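Local coordinates for sulfoquinovosidase (Escherichia coli, PDB 5OHT), which hydrolyses sulfoquinovosyl diacylglycerides and simple sulfoquinovosides to release sulfoquinovose, which the bacterium degrades by sulfoglycolysis, at residues N283-Q288 with V328-Y333; D255-G260 with M534-G539; G260-T265 with A287-G292. All blocks are in the same frame, centred on the assembly; numbering follows the deposited sequence.

Contact 1: N283-Q288 with V328-Y333; sequences NGIWAQ and VQFLAY. With 9VH ([(3~{S},4~{R},5~{R})-4,5-bis(oxidanyl)piperidin-3-yl]methanesulfonic acid), chain D.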
loop_
_atom_site.group_PDB
_atom_site.type_symbol
_atom_site.label_atom_id
_atom_site.label_comp_id
_atom_site.label_asym_id
_atom_site.label_seq_id
_atom_site.Cartn_x
_atom_site.Cartn_y
_atom_site.Cartn_z
ATOM N N ASN A 283 5.628 -0.237 -23.749
ATOM C CA ASN A 283 6.771 0.514 -23.194
ATOM C C ASN A 283 7.814 -0.354 -22.490
ATOM O O ASN A 283 8.881 0.154 -22.076
ATOM C CB ASN A 283 6.293 1.631 -22.257
ATOM C CG ASN A 283 5.813 1.109 -20.896
ATOM O OD1 ASN A 283 5.571 -0.091 -20.744
ATOM N ND2 ASN A 283 5.736 2.001 -19.895
ATOM N N GLY A 284 7.543 -1.651 -22.348
ATOM C CA GLY A 284 8.370 -2.521 -21.524
ATOM C C GLY A 284 8.022 -3.995 -21.513
ATOM O O GLY A 284 6.932 -4.385 -21.872
ATOM N N ILE A 285 9.010 -4.789 -21.124
ATOM C CA ILE A 285 8.880 -6.197 -20.822
ATOM C C ILE A 285 9.271 -6.415 -19.316
ATOM O O ILE A 285 10.366 -6.033 -18.900
ATOM C CB ILE A 285 9.839 -7.039 -21.732
ATOM C CG1 ILE A 285 9.341 -6.979 -23.215
ATOM C CG2 ILE A 285 9.920 -8.471 -21.262
ATOM C CD1 ILE A 285 10.434 -7.375 -24.199
ATOM N N TRP A 286 8.392 -7.053 -18.535
ATOM C CA TRP A 286 8.651 -7.381 -17.128
ATOM C C TRP A 286 8.746 -8.902 -17.021
ATOM O O TRP A 286 7.749 -9.608 -17.170
ATOM C CB TRP A 286 7.557 -6.809 -16.181
ATOM C CG TRP A 286 7.716 -7.341 -14.797
ATOM C CD1 TRP A 286 8.805 -7.215 -14.021
ATOM C CD2 TRP A 286 6.772 -8.123 -14.044
ATOM N NE1 TRP A 286 8.636 -7.870 -12.839
ATOM C CE2 TRP A 286 7.389 -8.444 -12.821
ATOM C CE3 TRP A 286 5.476 -8.577 -14.291
ATOM C CZ2 TRP A 286 6.752 -9.230 -11.834
ATOM C CZ3 TRP A 286 4.838 -9.355 -13.326
ATOM C CH2 TRP A 286 5.496 -9.682 -12.109
ATOM N N ALA A 287 9.952 -9.392 -16.719
ATOM C CA ALA A 287 10.247 -10.847 -16.716
ATOM C C ALA A 287 10.786 -11.243 -15.354
ATOM O O ALA A 287 11.990 -11.164 -15.109
ATOM C CB ALA A 287 11.262 -11.220 -17.796
ATOM N N GLN A 288 9.878 -11.720 -14.495
ATOM C CA GLN A 288 10.261 -12.002 -13.084
ATOM C C GLN A 288 11.250 -13.198 -12.986
ATOM O O GLN A 288 12.002 -13.320 -12.007
ATOM C CB GLN A 288 9.035 -12.252 -12.221
ATOM C CG GLN A 288 8.135 -13.421 -12.554
ATOM C CD GLN A 288 7.097 -13.714 -11.455
ATOM O OE1 GLN A 288 6.828 -12.865 -10.612
ATOM N NE2 GLN A 288 6.477 -14.913 -11.504
ATOM N N VAL A 328 11.749 0.399 -25.695
ATOM C CA VAL A 328 11.229 -0.643 -24.792
ATOM C C VAL A 328 12.214 -0.851 -23.652
ATOM O O VAL A 328 13.418 -1.088 -23.893
ATOM C CB VAL A 328 10.982 -1.953 -25.508
ATOM C CG1 VAL A 328 10.508 -3.010 -24.514
ATOM C CG2 VAL A 328 9.974 -1.798 -26.659
ATOM N N GLN A 329 11.724 -0.737 -22.406
ATOM C CA GLN A 329 12.515 -1.017 -21.219
ATOM C C GLN A 329 12.379 -2.488 -20.758
ATOM O O GLN A 329 11.416 -3.154 -21.073
ATOM C CB GLN A 329 12.049 -0.116 -20.060
ATOM C CG GLN A 329 12.326 1.359 -20.245
ATOM C CD GLN A 329 13.805 1.713 -20.186
ATOM O OE1 GLN A 329 14.572 1.203 -19.380
ATOM N NE2 GLN A 329 14.210 2.584 -21.072
ATOM N N PHE A 330 13.379 -2.961 -19.993
ATOM C CA PHE A 330 13.383 -4.290 -19.368
ATOM C C PHE A 330 13.350 -4.175 -17.835
ATOM O O PHE A 330 14.221 -3.540 -17.225
ATOM C CB PHE A 330 14.630 -5.125 -19.750
ATOM C CG PHE A 330 14.630 -6.523 -19.158
ATOM C CD1 PHE A 330 13.845 -7.488 -19.700
ATOM C CD2 PHE A 330 15.410 -6.855 -18.023
ATOM C CE1 PHE A 330 13.739 -8.744 -19.092
ATOM C CE2 PHE A 330 15.348 -8.114 -17.464
ATOM C CZ PHE A 330 14.515 -9.053 -17.989
ATOM N N LEU A 331 12.379 -4.845 -17.238
ATOM C CA LEU A 331 12.165 -4.844 -15.774
ATOM C C LEU A 331 12.259 -6.262 -15.196
ATOM O O LEU A 331 11.791 -7.211 -15.799
ATOM C CB LEU A 331 10.772 -4.242 -15.406
ATOM C CG LEU A 331 10.572 -2.752 -15.778
ATOM C CD1 LEU A 331 10.148 -2.623 -17.243
ATOM C CD2 LEU A 331 9.513 -2.070 -14.834
ATOM N N ALA A 332 12.858 -6.360 -14.016
ATOM C CA ALA A 332 13.175 -7.629 -13.383
ATOM C C ALA A 332 12.405 -7.808 -12.018
ATOM O O ALA A 332 11.258 -7.319 -11.880
ATOM C CB ALA A 332 14.690 -7.701 -13.215
ATOM N N TYR A 333 13.011 -8.523 -11.068
ATOM C CA TYR A 333 12.352 -8.951 -9.814
ATOM C C TYR A 333 13.420 -9.139 -8.733
ATOM O O TYR A 333 14.428 -9.846 -8.978
ATOM C CB TYR A 333 11.549 -10.263 -10.023
ATOM C CG TYR A 333 10.898 -10.820 -8.763
ATOM C CD1 TYR A 333 11.642 -11.535 -7.808
ATOM C CD2 TYR A 333 9.556 -10.501 -8.419
ATOM C CE1 TYR A 333 11.076 -11.954 -6.615
ATOM C CE2 TYR A 333 9.008 -10.917 -7.214
ATOM C CZ TYR A 333 9.787 -11.625 -6.298
ATOM O OH TYR A 333 9.244 -12.048 -5.125
HETATM O O1 9VH D . 6.240 -16.787 -6.745
HETATM S S1 9VH D . 7.213 -15.822 -6.349
HETATM O O2 9VH D . 8.586 -16.005 -6.646
HETATM O O3 9VH D . 7.171 -15.645 -4.861
HETATM C C1 9VH D . 6.799 -14.229 -7.032
HETATM C C2 9VH D . 5.342 -13.755 -6.869
HETATM C C3 9VH D . 4.955 -13.520 -5.417
HETATM N N1 9VH D . 4.749 -12.134 -4.954
HETATM C C4 9VH D . 3.790 -11.387 -5.783
HETATM C C5 9VH D . 3.674 -11.881 -7.229
HETATM O O4 9VH D . 3.336 -10.816 -8.094
HETATM C C6 9VH D . 4.960 -12.538 -7.728
HETATM O O5 9VH D . 4.740 -12.965 -9.074
#

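Contact 2: D255-G260 with M534-G539; sequences DGVTLG and MRTHEG. With 9VH ([(3~{S},4~{R},5~{R})-4,5-bis(oxidanyl)piperidin-3-yl]methanesulfonic acid), chain D.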
loop_
_atom_site.group_PDB
_atom_site.type_symbol
_atom_site.label_atom_id
_atom_site.label_comp_id
_atom_site.label_asym_id
_atom_site.label_seq_id
_atom_site.Cartn_x
_atom_site.Cartn_y
_atom_site.Cartn_z
ATOM N N ASP A 255 4.217 5.735 -21.802
ATOM C CA ASP A 255 4.269 5.404 -23.220
ATOM C C ASP A 255 3.618 4.087 -23.657
ATOM O O ASP A 255 3.620 3.754 -24.842
ATOM C CB ASP A 255 5.732 5.471 -23.713
ATOM C CG ASP A 255 6.285 6.891 -23.682
ATOM O OD1 ASP A 255 5.525 7.872 -23.543
ATOM O OD2 ASP A 255 7.516 7.009 -23.715
ATOM N N GLY A 256 3.078 3.305 -22.729
ATOM C CA GLY A 256 2.292 2.135 -23.156
ATOM C C GLY A 256 2.170 1.132 -21.997
ATOM O O GLY A 256 2.355 1.539 -20.867
ATOM N N VAL A 257 1.896 -0.143 -22.344
ATOM C CA VAL A 257 1.771 -1.237 -21.400
ATOM C C VAL A 257 3.101 -1.992 -21.226
ATOM O O VAL A 257 3.904 -2.154 -22.204
ATOM C CB VAL A 257 0.654 -2.215 -21.789
ATOM C CG1 VAL A 257 0.936 -2.928 -23.118
ATOM C CG2 VAL A 257 0.347 -3.231 -20.637
ATOM N N THR A 258 3.364 -2.404 -19.980
ATOM C CA THR A 258 4.536 -3.224 -19.645
ATOM C C THR A 258 4.015 -4.664 -19.635
ATOM O O THR A 258 3.116 -5.002 -18.836
ATOM C CB THR A 258 5.189 -2.826 -18.305
ATOM O OG1 THR A 258 5.784 -1.504 -18.418
ATOM C CG2 THR A 258 6.307 -3.823 -17.887
ATOM N N LEU A 259 4.560 -5.496 -20.508
ATOM C CA LEU A 259 4.053 -6.861 -20.700
ATOM C C LEU A 259 4.753 -7.808 -19.708
ATOM O O LEU A 259 5.999 -7.929 -19.735
ATOM C CB LEU A 259 4.328 -7.340 -22.140
ATOM C CG LEU A 259 3.698 -6.586 -23.336
ATOM C CD1 LEU A 259 4.172 -7.188 -24.683
ATOM C CD2 LEU A 259 2.194 -6.587 -23.320
ATOM N N GLY A 260 3.969 -8.501 -18.890
ATOM C CA GLY A 260 4.475 -9.538 -18.003
ATOM C C GLY A 260 4.622 -10.851 -18.792
ATOM O O GLY A 260 3.628 -11.427 -19.323
ATOM N N MET A 534 0.283 0.910 -16.522
ATOM C CA MET A 534 -0.292 -0.276 -17.081
ATOM C C MET A 534 0.739 -1.410 -17.118
ATOM O O MET A 534 1.751 -1.270 -17.775
ATOM C CB MET A 534 -0.824 -0.060 -18.501
ATOM C CG MET A 534 -1.956 0.968 -18.648
ATOM S SD MET A 534 -2.760 1.038 -20.302
ATOM C CE MET A 534 -3.666 -0.507 -20.340
ATOM N N ARG A 535 0.470 -2.524 -16.414
ATOM C CA ARG A 535 1.415 -3.651 -16.377
ATOM C C ARG A 535 0.613 -4.915 -16.207
ATOM O O ARG A 535 -0.262 -4.937 -15.326
ATOM C CB ARG A 535 2.414 -3.532 -15.228
ATOM C CG ARG A 535 3.340 -4.759 -15.054
ATOM C CD ARG A 535 4.182 -4.696 -13.780
ATOM N NE ARG A 535 3.384 -4.503 -12.537
ATOM C CZ ARG A 535 2.685 -5.469 -11.960
ATOM N NH1 ARG A 535 2.656 -6.710 -12.457
ATOM N NH2 ARG A 535 1.971 -5.210 -10.860
ATOM N N THR A 536 0.904 -5.954 -17.034
ATOM C CA THR A 536 0.207 -7.238 -16.917
ATOM C C THR A 536 0.956 -8.259 -16.034
ATOM O O THR A 536 2.107 -8.040 -15.636
ATOM C CB THR A 536 -0.069 -7.880 -18.319
ATOM O OG1 THR A 536 1.138 -8.384 -18.881
ATOM C CG2 THR A 536 -0.777 -6.938 -19.270
ATOM N N HIS A 537 0.287 -9.374 -15.752
ATOM C CA HIS A 537 0.852 -10.498 -14.957
ATOM C C HIS A 537 0.287 -11.820 -15.503
ATOM O O HIS A 537 -0.882 -11.928 -15.776
ATOM C CB HIS A 537 0.488 -10.344 -13.422
ATOM C CG HIS A 537 1.433 -11.037 -12.474
ATOM N ND1 HIS A 537 2.044 -12.251 -12.765
ATOM C CD2 HIS A 537 1.928 -10.643 -11.262
ATOM C CE1 HIS A 537 2.895 -12.546 -11.789
ATOM N NE2 HIS A 537 2.867 -11.573 -10.869
ATOM N N GLU A 538 1.156 -12.806 -15.742
ATOM C CA GLU A 538 0.654 -14.167 -16.119
ATOM C C GLU A 538 -0.152 -14.902 -15.040
ATOM O O GLU A 538 -1.063 -15.712 -15.367
ATOM C CB GLU A 538 1.847 -15.063 -16.562
ATOM C CG GLU A 538 2.486 -14.598 -17.872
ATOM C CD GLU A 538 3.585 -15.581 -18.409
ATOM O OE1 GLU A 538 4.072 -16.431 -17.632
ATOM O OE2 GLU A 538 3.977 -15.440 -19.628
ATOM N N GLY A 539 0.097 -14.574 -13.754
ATOM C CA GLY A 539 -0.455 -15.285 -12.617
ATOM C C GLY A 539 0.489 -16.423 -12.183
ATOM O O GLY A 539 1.500 -16.682 -12.856
HETATM O O1 9VH D . 6.240 -16.787 -6.745
HETATM S S1 9VH D . 7.213 -15.822 -6.349
HETATM O O2 9VH D . 8.586 -16.005 -6.646
HETATM O O3 9VH D . 7.171 -15.645 -4.861
HETATM C C1 9VH D . 6.799 -14.229 -7.032
HETATM C C2 9VH D . 5.342 -13.755 -6.869
HETATM C C3 9VH D . 4.955 -13.520 -5.417
HETATM N N1 9VH D . 4.749 -12.134 -4.954
HETATM C C4 9VH D . 3.790 -11.387 -5.783
HETATM C C5 9VH D . 3.674 -11.881 -7.229
HETATM O O4 9VH D . 3.336 -10.816 -8.094
HETATM C C6 9VH D . 4.960 -12.538 -7.728
HETATM O O5 9VH D . 4.740 -12.965 -9.074
HETATM O O HOH W 1 2.624 2.020 -18.148
HETATM O O HOH W 2 0.945 -11.010 -18.557
HETATM O O HOH W 3 2.891 -13.616 -21.239
#

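Contact 3: G260-T265 with A287-G292; sequences GIQGGT and AQDWSG. With 9VH ([(3~{S},4~{R},5~{R})-4,5-bis(oxidanyl)piperidin-3-yl]methanesulfonic acid), chain D.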
loop_
_atom_site.group_PDB
_atom_site.type_symbol
_atom_site.label_atom_id
_atom_site.label_comp_id
_atom_site.label_asym_id
_atom_site.label_seq_id
_atom_site.Cartn_x
_atom_site.Cartn_y
_atom_site.Cartn_z
ATOM N N GLY A 260 3.969 -8.501 -18.890
ATOM C CA GLY A 260 4.475 -9.538 -18.003
ATOM C C GLY A 260 4.622 -10.851 -18.792
ATOM O O GLY A 260 3.628 -11.427 -19.323
ATOM N N ILE A 261 5.863 -11.307 -18.880
ATOM C CA ILE A 261 6.213 -12.478 -19.723
ATOM C C ILE A 261 7.258 -13.319 -18.950
ATOM O O ILE A 261 8.136 -12.758 -18.314
ATOM C CB ILE A 261 6.806 -12.042 -21.094
ATOM C CG1 ILE A 261 5.864 -11.112 -21.882
ATOM C CG2 ILE A 261 7.072 -13.300 -21.938
ATOM C CD1 ILE A 261 6.535 -10.312 -23.008
ATOM N N GLN A 262 7.099 -14.627 -18.998
ATOM C CA GLN A 262 8.101 -15.568 -18.520
ATOM C C GLN A 262 8.424 -16.582 -19.681
ATOM O O GLN A 262 7.603 -16.779 -20.574
ATOM C CB GLN A 262 7.556 -16.308 -17.300
ATOM C CG GLN A 262 7.205 -15.379 -16.082
ATOM C CD GLN A 262 6.668 -16.155 -14.895
ATOM O OE1 GLN A 262 7.432 -16.464 -13.966
ATOM N NE2 GLN A 262 5.395 -16.568 -14.952
ATOM N N GLY A 263 9.604 -17.205 -19.599
ATOM C CA GLY A 263 10.033 -18.276 -20.508
ATOM C C GLY A 263 11.312 -18.040 -21.286
ATOM O O GLY A 263 11.693 -18.878 -22.073
ATOM N N GLY A 264 11.967 -16.903 -21.113
ATOM C CA GLY A 264 13.278 -16.656 -21.664
ATOM C C GLY A 264 13.333 -15.646 -22.790
ATOM O O GLY A 264 12.329 -15.054 -23.174
ATOM N N THR A 265 14.540 -15.432 -23.311
ATOM C CA THR A 265 14.811 -14.349 -24.293
ATOM C C THR A 265 13.902 -14.415 -25.519
ATOM O O THR A 265 13.275 -13.416 -25.889
ATOM C CB THR A 265 16.296 -14.348 -24.692
ATOM O OG1 THR A 265 17.095 -14.226 -23.511
ATOM C CG2 THR A 265 16.608 -13.139 -25.611
ATOM N N ALA A 287 9.952 -9.392 -16.719
ATOM C CA ALA A 287 10.247 -10.847 -16.716
ATOM C C ALA A 287 10.786 -11.243 -15.354
ATOM O O ALA A 287 11.990 -11.164 -15.109
ATOM C CB ALA A 287 11.262 -11.220 -17.796
ATOM N N GLN A 288 9.878 -11.720 -14.495
ATOM C CA GLN A 288 10.261 -12.002 -13.084
ATOM C C GLN A 288 11.250 -13.198 -12.986
ATOM O O GLN A 288 12.002 -13.320 -12.007
ATOM C CB GLN A 288 9.035 -12.252 -12.221
ATOM C CG GLN A 288 8.135 -13.421 -12.554
ATOM C CD GLN A 288 7.097 -13.714 -11.455
ATOM O OE1 GLN A 288 6.828 -12.865 -10.612
ATOM N NE2 GLN A 288 6.477 -14.913 -11.504
ATOM N N ASP A 289 11.237 -14.067 -14.001
ATOM C CA ASP A 289 12.128 -15.231 -14.098
ATOM C C ASP A 289 13.497 -14.932 -14.726
ATOM O O ASP A 289 14.203 -15.869 -15.128
ATOM C CB ASP A 289 11.406 -16.413 -14.815
ATOM C CG ASP A 289 11.194 -16.192 -16.324
ATOM O OD1 ASP A 289 11.112 -15.035 -16.779
ATOM O OD2 ASP A 289 10.993 -17.221 -17.077
ATOM N N TRP A 290 13.926 -13.664 -14.754
ATOM C CA TRP A 290 15.262 -13.291 -15.173
ATOM C C TRP A 290 16.386 -14.067 -14.428
ATOM O O TRP A 290 17.519 -14.188 -14.946
ATOM C CB TRP A 290 15.488 -11.790 -15.024
ATOM C CG TRP A 290 15.719 -11.382 -13.572
ATOM C CD1 TRP A 290 14.822 -11.459 -12.572
ATOM C CD2 TRP A 290 16.929 -10.866 -12.992
ATOM N NE1 TRP A 290 15.412 -11.065 -11.383
ATOM C CE2 TRP A 290 16.686 -10.670 -11.612
ATOM C CE3 TRP A 290 18.209 -10.570 -13.500
ATOM C CZ2 TRP A 290 17.673 -10.205 -10.716
ATOM C CZ3 TRP A 290 19.203 -10.099 -12.617
ATOM C CH2 TRP A 290 18.916 -9.935 -11.211
ATOM N N SER A 291 16.080 -14.546 -13.209
ATOM C CA SER A 291 17.039 -15.257 -12.348
ATOM C C SER A 291 16.816 -16.733 -12.329
ATOM O O SER A 291 17.460 -17.445 -11.546
ATOM C CB SER A 291 16.973 -14.701 -10.905
ATOM O OG SER A 291 15.658 -14.745 -10.417
ATOM N N GLY A 292 15.904 -17.230 -13.158
ATOM C CA GLY A 292 15.488 -18.641 -13.096
ATOM C C GLY A 292 14.140 -18.849 -12.455
ATOM O O GLY A 292 13.548 -17.897 -11.914
HETATM O O1 9VH D . 6.240 -16.787 -6.745
HETATM S S1 9VH D . 7.213 -15.822 -6.349
HETATM O O2 9VH D . 8.586 -16.005 -6.646
HETATM O O3 9VH D . 7.171 -15.645 -4.861
HETATM C C1 9VH D . 6.799 -14.229 -7.032
HETATM C C2 9VH D . 5.342 -13.755 -6.869
HETATM C C3 9VH D . 4.955 -13.520 -5.417
HETATM N N1 9VH D . 4.749 -12.134 -4.954
HETATM C C4 9VH D . 3.790 -11.387 -5.783
HETATM C C5 9VH D . 3.674 -11.881 -7.229
HETATM O O4 9VH D . 3.336 -10.816 -8.094
HETATM C C6 9VH D . 4.960 -12.538 -7.728
HETATM O O5 9VH D . 4.740 -12.965 -9.074
HETATM O O HOH W 4 6.868 -11.589 -15.347
#

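Contact 1: N283-Q288 with V328-Y333
Trp286 and Leu331 lie side by side on neighbouring parallel strands, 283-286 and 329-333, in the catalytic TIM barrel of this family 31 glycoside hydrolase. Ile285 is bonded at both ends of its backbone: its N-H goes to Gln329 O and its O receives Leu331 N, both at 2.9 Å. Gln329 N to Asn283 O and Ala287 N to Leu331 O extend the pattern at its two ends. The Trp286 side chain adds a fifth bond. Its CB is 4.2 Å from Leu331 CB; CG, placed opposite the backbone N (chi1 171°), turns the indole along the neighbouring strand. CD1 sits against the carbonyl oxygens of Ala332 (3.3 Å) and Leu331, and by Leu331 CB, and NE1 donates to Ala332 O at 2.8 Å. That oxygen lies in the indole plane, but the bond is bent, 135° at the hydrogen, and the N-H arrives above the carbonyl plane rather than on a lone pair. Further out, the benzo part of the indole leaves this strand pair for a cation-pi contact with Arg535 and an edge-to-face contact with His537. On the other face of the sheet, Phe330 CE1 rests 3.7 Å from Ala287 CB beneath helix 316-325, and Ile285 packs toward helices 265-277 and 316-325. At the C-terminal ends of the strands Gln288 CB meets Tyr333 CB at 3.9 Å. From there the two side chains run to the bound piperidine sulfonate 9VH: Gln288 OE1 accepts its O5 hydroxyl at 2.6 Å, while Tyr333 OH is hydrogen-bonded to the nucleophile Asp405. The chemistry thus changes along the strands, from backbone bonding and apolar packing to polar groups at the sugar site, and the indole bond probably fixes the rotation of an aromatic wall beside His537.

Contact 2: D255-G260 with M534-G539
Thr258 and Arg535 make a single backbone bridge that closes the TIM barrel, joining its first strand, 257-260, to the short, weakly bonded last strand near 535-536. The two segments run roughly the same way. Thr258 is gripped twice: its N-H donates to Met534 O at 3.0 Å, and its O takes Thr536 N at 3.0 Å. Beyond this the backbones stay close but are not bonded directly, and a side chain takes over: Gly260 N donates a hydrogen bond to Thr536 OG1 at 2.8 Å, with 166° at the hydrogen. The hydroxyl sits there because chi1 of 73° sets OG1 between the backbone N and carbonyl carbon, while CG2 turns to Val257 CG2, 4.1 Å away. One water joins Thr536 OG1 (2.7 Å) to Gly260 O, and another links that same Gly260 oxygen to OE2 of Glu538, whose OE1 is hydrogen-bonded to Gln262 NE2. A valine in place of Thr536 would probably leave the Gly260 N-H without its acceptor and the bridging water without one of its mates. Just beyond the bridge, His537 NE2 is 2.9 Å from O4 and 2.9 Å from O5 of 9VH, hydrogen-bonded to both, with O4 at the ring edge and in its plane. Arg535 heads away from this seam to a salt bridge with Asp504. Outside, helix 552-567 packs on Val257, Met534 and Thr536, while strands 282-286 and 501-505 flank the closed pair.

Contact 3: G260-T265 with A287-G292
Asp289 reaches across to Gly263 and Gln262, tying the loop after the first barrel strand to the loop after the second. This is the tight part. Its carboxylate carbon stands between the backbone N and carbonyl carbon (chi1 71°), which turns the group onto the opposing loop. OD2 accepts Gly263 N at 2.9 Å on its syn side, and Gln262 CB presses on the same oxygen at 3.6 Å; OD1 lies 3.5 Å from Gln262 CA and is also hydrogen-bonded to Tyr313 OH. Close by, Ala287 CA makes a C-H···O contact of 3.3 Å with Ile261 O. The backbone at Gly263 and Gly264 has angles that call for glycine, and Gly264 stands at the N-cap of helix 265-277.

The other side is looser and holds a water. That water accepts Gln288 N at 3.1 Å and gives only a weak bond, 3.4 Å, to Ile261 O, so it bridges the Gln288 N-H to a carbonyl too far away for a direct bond. Next to it the amides of Gln262 and Gln288 are joined by one hydrogen bond: Gln288 NE2 donates to Gln262 OE1 at 3.1 Å, nearly straight at 163°. The oxygen lies in the plane of the Gln288 amide, but the donor comes in well above the carbonyl plane of Gln262, the two amides being turned 76° apart. Gln262 NE2 in turn is held by Glu538 OE1.

Gln262 is therefore a second-shell residue. By engaging NE2 it probably favours the amide orientation that points Gln288 OE1 at the ligand hydroxyl. The bonds across the contact are polar, with aliphatic carbons lying alongside; uncharged amides stand next to the sugar site, and the carboxylate of Asp289 is set back, where it is met by a backbone N-H and a tyrosine hydroxyl.

All three contacts are buried in the TIM barrel and lie around one ligand, but they differ in kind. Contact 1 is regular strand pairing with apolar packing against the outer helices. Contact 2 is the weakly bonded seam that closes the barrel, where a hydroxyl and waters replace part of the backbone pairing. Contact 3 lies beyond the C-terminal ends of the strands, between loops, and relies on amides and a carboxylate. Strand 257-260 neighbours 282-286, so contacts 1 and 2 share one sheet, joined by Asn283 and Thr258. Contact 3 continues both strands, sharing Gly260 with contact 2 and Ala287 and Gln288 with contact 1.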